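Local coordinates for secreted protein (Streptomyces lividans, PDB 4UNM) that probably acts as a secreted, copper-dependent radical oxidase related to galactose oxidase and is required for glycan deposition at hyphal tips and for morphogenesis, at residues I28-E33 with E504-I509; G107-E112 with D230-R235. All coordinates share one frame; numbering follows the deposited sequence.

Interaction 1 of 2, residues I28-E33 with E504-I509; sequences IIEFPE and EQRIEI
Arg506 lays its methylene carbons over Ile28 and Glu30, CD meeting Ile28 CG2 at 3.8 Å and CG meeting Glu30 OE2 at 3.6 Å. A bend at chi3 (-65°) turns the guanidinium back along its own segment, where it takes Glu504 side-on: NE reaches OE2 and NH2 reaches OE1, each at 2.8 Å. The backbone N of Arg506 adds a third bond, to the anti lone pair of OE2. Replacement of Arg506 by alanine is likely to leave the Glu504 carboxylate without its charge partner, though still bonded to the backbone N, and to uncover Ile28 CG2. Ile29 and Ile507 form an antiparallel hydrogen-bonded pair, the bond from Ile29 N to Ile507 O (2.9 Å) being nearly straight. On their shared face Ile29 CB packs on Ile507 CG1, and chi1 of 72° sends Ile507 CD1 on to Phe31 CZ, 3.6 Å away; Trp73 also meets the Phe31 ring. Where the pairing ends, a water joins Phe31 N to Gln505 O. Strand 25-29 is thus fastened as the outermost strand of a propeller blade, with charged side chains beside Ile28 on one face and apolar contacts among Ile29, Ile507 and Phe31 on the other.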
loop_
_atom_site.group_PDB
_atom_site.type_symbol
_atom_site.label_atom_id
_atom_site.label_comp_id
_atom_site.label_asym_id
_atom_site.label_seq_id
_atom_site.Cartn_x
_atom_site.Cartn_y
_atom_site.Cartn_z
ATOM N N ILE A 28 21.374 -9.094 -4.968
ATOM C CA ILE A 28 20.579 -9.867 -4.039
ATOM C C ILE A 28 21.261 -9.870 -2.670
ATOM O O ILE A 28 22.484 -10.021 -2.567
ATOM C CB ILE A 28 20.371 -11.303 -4.565
ATOM C CG1 ILE A 28 19.577 -11.264 -5.868
ATOM C CG2 ILE A 28 19.667 -12.173 -3.547
ATOM C CD1 ILE A 28 19.597 -12.571 -6.631
ATOM N N ILE A 29 20.469 -9.643 -1.633
ATOM C CA ILE A 29 20.895 -9.811 -0.260
ATOM C C ILE A 29 20.048 -10.940 0.281
ATOM O O ILE A 29 18.819 -10.931 0.182
ATOM C CB ILE A 29 20.700 -8.550 0.613
ATOM C CG1 ILE A 29 21.407 -7.330 0.014
ATOM C CG2 ILE A 29 21.167 -8.789 2.057
ATOM C CD1 ILE A 29 22.911 -7.398 0.022
ATOM N N GLU A 30 20.719 -11.918 0.866
ATOM C CA GLU A 30 20.048 -13.011 1.531
ATOM C C GLU A 30 20.546 -13.040 2.964
ATOM O O GLU A 30 21.726 -12.882 3.210
ATOM C CB GLU A 30 20.343 -14.314 0.797
ATOM C CG GLU A 30 19.397 -15.454 1.153
ATOM C CD GLU A 30 19.418 -16.583 0.134
ATOM O OE1 GLU A 30 20.503 -16.876 -0.419
ATOM O OE2 GLU A 30 18.347 -17.180 -0.117
ATOM N N PHE A 31 19.639 -13.181 3.914
ATOM C CA PHE A 31 20.000 -13.086 5.313
ATOM C C PHE A 31 20.263 -14.471 5.901
ATOM O O PHE A 31 19.765 -15.474 5.382
ATOM C CB PHE A 31 18.894 -12.374 6.075
ATOM C CG PHE A 31 18.742 -10.933 5.680
ATOM C CD1 PHE A 31 19.711 -10.001 6.028
ATOM C CD2 PHE A 31 17.657 -10.521 4.942
ATOM C CE1 PHE A 31 19.576 -8.677 5.666
ATOM C CE2 PHE A 31 17.519 -9.204 4.562
ATOM C CZ PHE A 31 18.474 -8.281 4.931
ATOM N N PRO A 32 21.035 -14.531 6.999
ATOM C CA PRO A 32 21.140 -15.806 7.702
ATOM C C PRO A 32 19.757 -16.368 7.995
ATOM O O PRO A 32 18.839 -15.603 8.315
ATOM C CB PRO A 32 21.868 -15.434 8.999
ATOM C CG PRO A 32 22.610 -14.178 8.690
ATOM C CD PRO A 32 21.763 -13.448 7.691
ATOM N N GLU A 33 19.605 -17.687 7.880
ATOM C CA GLU A 33 18.308 -18.346 8.024
ATOM C C GLU A 33 17.541 -17.822 9.228
ATOM O O GLU A 33 16.325 -17.650 9.149
ATOM C CB GLU A 33 18.465 -19.865 8.176
ATOM C CG GLU A 33 18.844 -20.610 6.906
ATOM C CD GLU A 33 19.154 -22.070 7.166
ATOM O OE2 GLU A 33 19.017 -22.866 6.221
ATOM N N GLU A 504 8.872 -15.040 -1.003
ATOM C CA GLU A 504 10.202 -14.625 -1.385
ATOM C C GLU A 504 10.866 -13.903 -0.228
ATOM O O GLU A 504 10.419 -12.805 0.156
ATOM C CB GLU A 504 10.125 -13.707 -2.594
ATOM C CG GLU A 504 11.446 -13.105 -3.009
ATOM C CD GLU A 504 12.455 -14.186 -3.404
ATOM O OE1 GLU A 504 12.298 -14.721 -4.510
ATOM O OE2 GLU A 504 13.395 -14.474 -2.616
ATOM N N GLN A 505 11.938 -14.486 0.316
ATOM C CA GLN A 505 12.581 -13.926 1.512
ATOM C C GLN A 505 13.872 -13.180 1.245
ATOM O O GLN A 505 14.403 -12.566 2.161
ATOM C CB GLN A 505 12.800 -15.013 2.570
ATOM C CG GLN A 505 11.512 -15.705 2.993
ATOM C CD GLN A 505 11.706 -16.578 4.201
ATOM O OE1 GLN A 505 12.750 -17.233 4.338
ATOM N NE2 GLN A 505 10.736 -16.581 5.099
ATOM N N ARG A 506 14.360 -13.194 0.007
ATOM C CA ARG A 506 15.485 -12.368 -0.390
ATOM C C ARG A 506 15.017 -10.908 -0.596
ATOM O O ARG A 506 13.851 -10.657 -0.952
ATOM C CB ARG A 506 16.123 -12.890 -1.679
ATOM C CG ARG A 506 16.683 -14.326 -1.585
ATOM C CD ARG A 506 17.046 -14.897 -2.958
ATOM N NE ARG A 506 15.863 -15.069 -3.810
ATOM C CZ ARG A 506 15.877 -15.266 -5.130
ATOM N NH1 ARG A 506 17.018 -15.361 -5.788
ATOM N NH2 ARG A 506 14.731 -15.394 -5.802
ATOM N N ILE A 507 15.929 -9.973 -0.383
ATOM C CA ILE A 507 15.738 -8.583 -0.811
ATOM C C ILE A 507 16.771 -8.242 -1.872
ATOM O O ILE A 507 17.724 -9.007 -2.078
ATOM C CB ILE A 507 15.769 -7.610 0.402
ATOM C CG1 ILE A 507 17.189 -7.467 0.962
ATOM C CG2 ILE A 507 14.810 -8.110 1.473
ATOM C CD1 ILE A 507 17.337 -6.414 2.046
ATOM N N GLU A 508 16.558 -7.145 -2.592
ATOM C CA GLU A 508 17.565 -6.579 -3.472
ATOM C C GLU A 508 17.847 -5.136 -3.117
ATOM O O GLU A 508 16.961 -4.421 -2.596
ATOM C CB GLU A 508 17.133 -6.634 -4.934
ATOM C CG GLU A 508 17.038 -8.027 -5.523
ATOM C CD GLU A 508 16.545 -8.004 -6.953
ATOM O OE1 GLU A 508 17.363 -7.872 -7.874
ATOM O OE2 GLU A 508 15.346 -8.121 -7.176
ATOM N N ILE A 509 19.075 -4.719 -3.414
ATOM C CA ILE A 509 19.454 -3.332 -3.449
ATOM C C ILE A 509 19.708 -2.941 -4.890
ATOM O O ILE A 509 20.448 -3.626 -5.606
ATOM C CB ILE A 509 20.706 -3.083 -2.586
ATOM C CG1 ILE A 509 20.361 -3.295 -1.105
ATOM C CG2 ILE A 509 21.269 -1.698 -2.848
ATOM C CD1 ILE A 509 21.537 -3.069 -0.171
HETATM O O HOH W 1 16.975 -13.877 2.898
#

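Interaction 2 of 2, residues G107-E112 with D230-R235; sequences GTKRYE and DFQGIR
Asp230 brings its carboxylate up to that of Glu112, the two planes turned 59° apart and Asp230 OD2 only 2.7 Å from Glu112 OE1. Two full charges would repel at this range, and Arg184, which forms salt bridges with both residues, probably offsets much of the cost; Glu112 N, buried nearby, has no polar partner. Phe231 follows with an edge-to-face stack: its CE1 stands over one face of the Tyr111 ring, 3.6 Å from Tyr111 CG, with the planes at 74°. Thr108 CG2 touches the same phenyl ring at CD1, while Trp258 lies nearly parallel to it. Gln232 holds the backbones together. Its carbonyl O accepts an almost straight bond from Lys109 N (2.9 Å), and a water links its N to Lys109 O. The Lys109 chain, fully extended, runs over Gln232, with Lys109 CD 3.7 Å from Gln232 CB, on its way to a salt bridge with Asp278. At Gly233 the CA makes a CA-H...O contact of 3.4 Å with Gly107 O. Ile234 ends the contact, its N making a weak bond to that same oxygen. A chi1 of 62° places its CG1 against the backbone of Gly107, 3.6 Å from Gly107 N, while CG2 sits by Lys109 N. Residues 107-112 follow strand 102-105 and residues 230-235 precede strand 237-241, neighbours in one propeller blade. The two loops carry the chain to and from the six-stranded barrel that contributes Arg184, on strand 181-188, and Tyr111 rests against helix 60-65.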
loop_
_atom_site.group_PDB
_atom_site.type_symbol
_atom_site.label_atom_id
_atom_site.label_comp_id
_atom_site.label_asym_id
_atom_site.label_seq_id
_atom_site.Cartn_x
_atom_site.Cartn_y
_atom_site.Cartn_z
ATOM N N GLY A 107 -4.526 -4.901 11.341
ATOM C CA GLY A 107 -3.789 -6.085 11.057
ATOM C C GLY A 107 -4.714 -7.284 11.062
ATOM O O GLY A 107 -5.872 -7.132 10.759
ATOM N N THR A 108 -4.189 -8.473 11.366
ATOM C CA THR A 108 -4.872 -9.708 11.044
ATOM C C THR A 108 -5.240 -10.511 12.295
ATOM O O THR A 108 -4.393 -10.806 13.132
ATOM C CB THR A 108 -3.986 -10.571 10.130
ATOM O OG1 THR A 108 -3.604 -9.791 9.019
ATOM C CG2 THR A 108 -4.757 -11.790 9.592
ATOM N N LYS A 109 -6.497 -10.896 12.377
ATOM C CA LYS A 109 -6.978 -11.840 13.388
ATOM C C LYS A 109 -6.500 -13.269 13.116
ATOM O O LYS A 109 -6.217 -13.638 11.999
ATOM C CB LYS A 109 -8.494 -11.802 13.377
ATOM C CG LYS A 109 -9.212 -12.598 14.462
ATOM C CD LYS A 109 -10.706 -12.404 14.290
ATOM C CE LYS A 109 -11.498 -13.045 15.428
ATOM N NZ LYS A 109 -12.971 -12.934 15.186
ATOM N N ARG A 110 -6.385 -14.083 14.145
ATOM C CA ARG A 110 -5.901 -15.477 13.907
ATOM C C ARG A 110 -6.714 -16.110 12.778
ATOM O O ARG A 110 -7.934 -15.973 12.787
ATOM C CB ARG A 110 -6.070 -16.335 15.173
ATOM C CG ARG A 110 -5.610 -17.777 15.005
ATOM C CD ARG A 110 -5.676 -18.509 16.345
ATOM N NE ARG A 110 -5.320 -19.922 16.205
ATOM C CZ ARG A 110 -4.873 -20.694 17.194
ATOM N NH1 ARG A 110 -4.711 -20.210 18.419
ATOM N N TYR A 111 -6.075 -16.748 11.797
ATOM C CA TYR A 111 -6.794 -16.999 10.539
ATOM C C TYR A 111 -7.624 -18.288 10.655
ATOM O O TYR A 111 -7.139 -19.284 11.183
ATOM C CB TYR A 111 -5.952 -17.099 9.251
ATOM C CG TYR A 111 -4.523 -16.601 9.126
ATOM C CD1 TYR A 111 -4.076 -15.411 9.710
ATOM C CD2 TYR A 111 -3.646 -17.280 8.283
ATOM C CE1 TYR A 111 -2.768 -14.983 9.506
ATOM C CE2 TYR A 111 -2.350 -16.851 8.065
ATOM C CZ TYR A 111 -1.911 -15.719 8.704
ATOM O OH TYR A 111 -0.619 -15.362 8.482
ATOM N N GLU A 112 -8.859 -18.245 10.144
ATOM C CA GLU A 112 -9.718 -19.430 10.029
ATOM C C GLU A 112 -9.194 -20.440 8.989
ATOM O O GLU A 112 -8.707 -20.069 7.921
ATOM C CB GLU A 112 -11.149 -19.004 9.687
ATOM C CG GLU A 112 -11.786 -18.093 10.723
ATOM C CD GLU A 112 -13.068 -17.436 10.232
ATOM O OE1 GLU A 112 -13.791 -18.035 9.416
ATOM O OE2 GLU A 112 -13.366 -16.309 10.670
ATOM N N ASP A 230 -10.404 -16.590 4.515
ATOM C CA ASP A 230 -11.219 -15.474 5.026
ATOM C C ASP A 230 -10.488 -14.732 6.175
ATOM O O ASP A 230 -10.132 -15.325 7.187
ATOM C CB ASP A 230 -12.590 -15.976 5.525
ATOM C CG ASP A 230 -12.557 -16.484 6.980
ATOM O OD1 ASP A 230 -11.900 -17.513 7.236
ATOM O OD2 ASP A 230 -13.192 -15.858 7.870
ATOM N N PHE A 231 -10.252 -13.439 5.996
ATOM C CA PHE A 231 -9.441 -12.693 6.957
ATOM C C PHE A 231 -10.303 -11.696 7.706
ATOM O O PHE A 231 -11.304 -11.168 7.199
ATOM C CB PHE A 231 -8.245 -12.021 6.257
ATOM C CG PHE A 231 -7.180 -12.993 5.784
ATOM C CD1 PHE A 231 -6.319 -13.608 6.687
ATOM C CD2 PHE A 231 -7.022 -13.275 4.430
ATOM C CE1 PHE A 231 -5.330 -14.490 6.264
ATOM C CE2 PHE A 231 -6.046 -14.159 3.986
ATOM C CZ PHE A 231 -5.193 -14.780 4.907
ATOM N N GLN A 232 -9.938 -11.459 8.948
ATOM C CA GLN A 232 -10.588 -10.441 9.746
ATOM C C GLN A 232 -9.594 -9.498 10.385
ATOM O O GLN A 232 -8.450 -9.853 10.561
ATOM C CB GLN A 232 -11.351 -11.139 10.840
ATOM C CG GLN A 232 -12.544 -11.943 10.312
ATOM C CD GLN A 232 -12.604 -13.301 10.958
ATOM O OE1 GLN A 232 -13.506 -13.605 11.741
ATOM N NE2 GLN A 232 -11.616 -14.117 10.660
ATOM N N GLY A 233 -10.060 -8.293 10.708
ATOM C CA GLY A 233 -9.205 -7.264 11.268
ATOM C C GLY A 233 -9.097 -7.307 12.777
ATOM O O GLY A 233 -9.854 -8.041 13.465
ATOM N N ILE A 234 -8.135 -6.524 13.279
ATOM C CA ILE A 234 -7.914 -6.305 14.708
ATOM C C ILE A 234 -7.869 -4.771 14.937
ATOM O O ILE A 234 -7.747 -4.000 13.967
ATOM C CB ILE A 234 -6.623 -6.953 15.189
ATOM C CG1 ILE A 234 -5.360 -6.378 14.498
ATOM C CG2 ILE A 234 -6.681 -8.440 14.955
ATOM C CD1 ILE A 234 -4.072 -6.976 15.022
ATOM N N ARG A 235 -7.968 -4.345 16.209
ATOM C CA ARG A 235 -8.124 -2.914 16.558
ATOM C C ARG A 235 -6.796 -2.302 17.055
ATOM O O ARG A 235 -6.685 -1.092 17.217
ATOM C CB ARG A 235 -9.154 -2.820 17.703
ATOM C CG ARG A 235 -10.585 -2.911 17.226
ATOM C CD ARG A 235 -11.570 -3.020 18.405
ATOM N NE ARG A 235 -11.564 -1.781 19.147
ATOM C CZ ARG A 235 -12.192 -1.557 20.318
ATOM N NH1 ARG A 235 -12.915 -2.501 20.943
ATOM N NH2 ARG A 235 -12.105 -0.347 20.857
HETATM O O HOH W 2 -8.009 -13.327 9.845
#

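In the fold
Interaction 2 is nested within the long chain loop that interaction 1 closes. Their centres are 28 Å apart and their nearest atoms about 12 Å apart, without touching, and they share no sheet. Residues 28-33 and 504-509 complete the blade built from strands 25-29, 507-511, 483-487 and 473-477, joining the start of the propeller to its last part and so closing the ring. Residues 107-112 and 230-235 instead lie in the loops that adjoin strands 102-105 and 237-241 of the blade completed by strands 93-96 and 246-250, at the root of the inserted barrel. The second contact lies close to the metal site, the Phe231 side chain being about 7 Å from the copper ion.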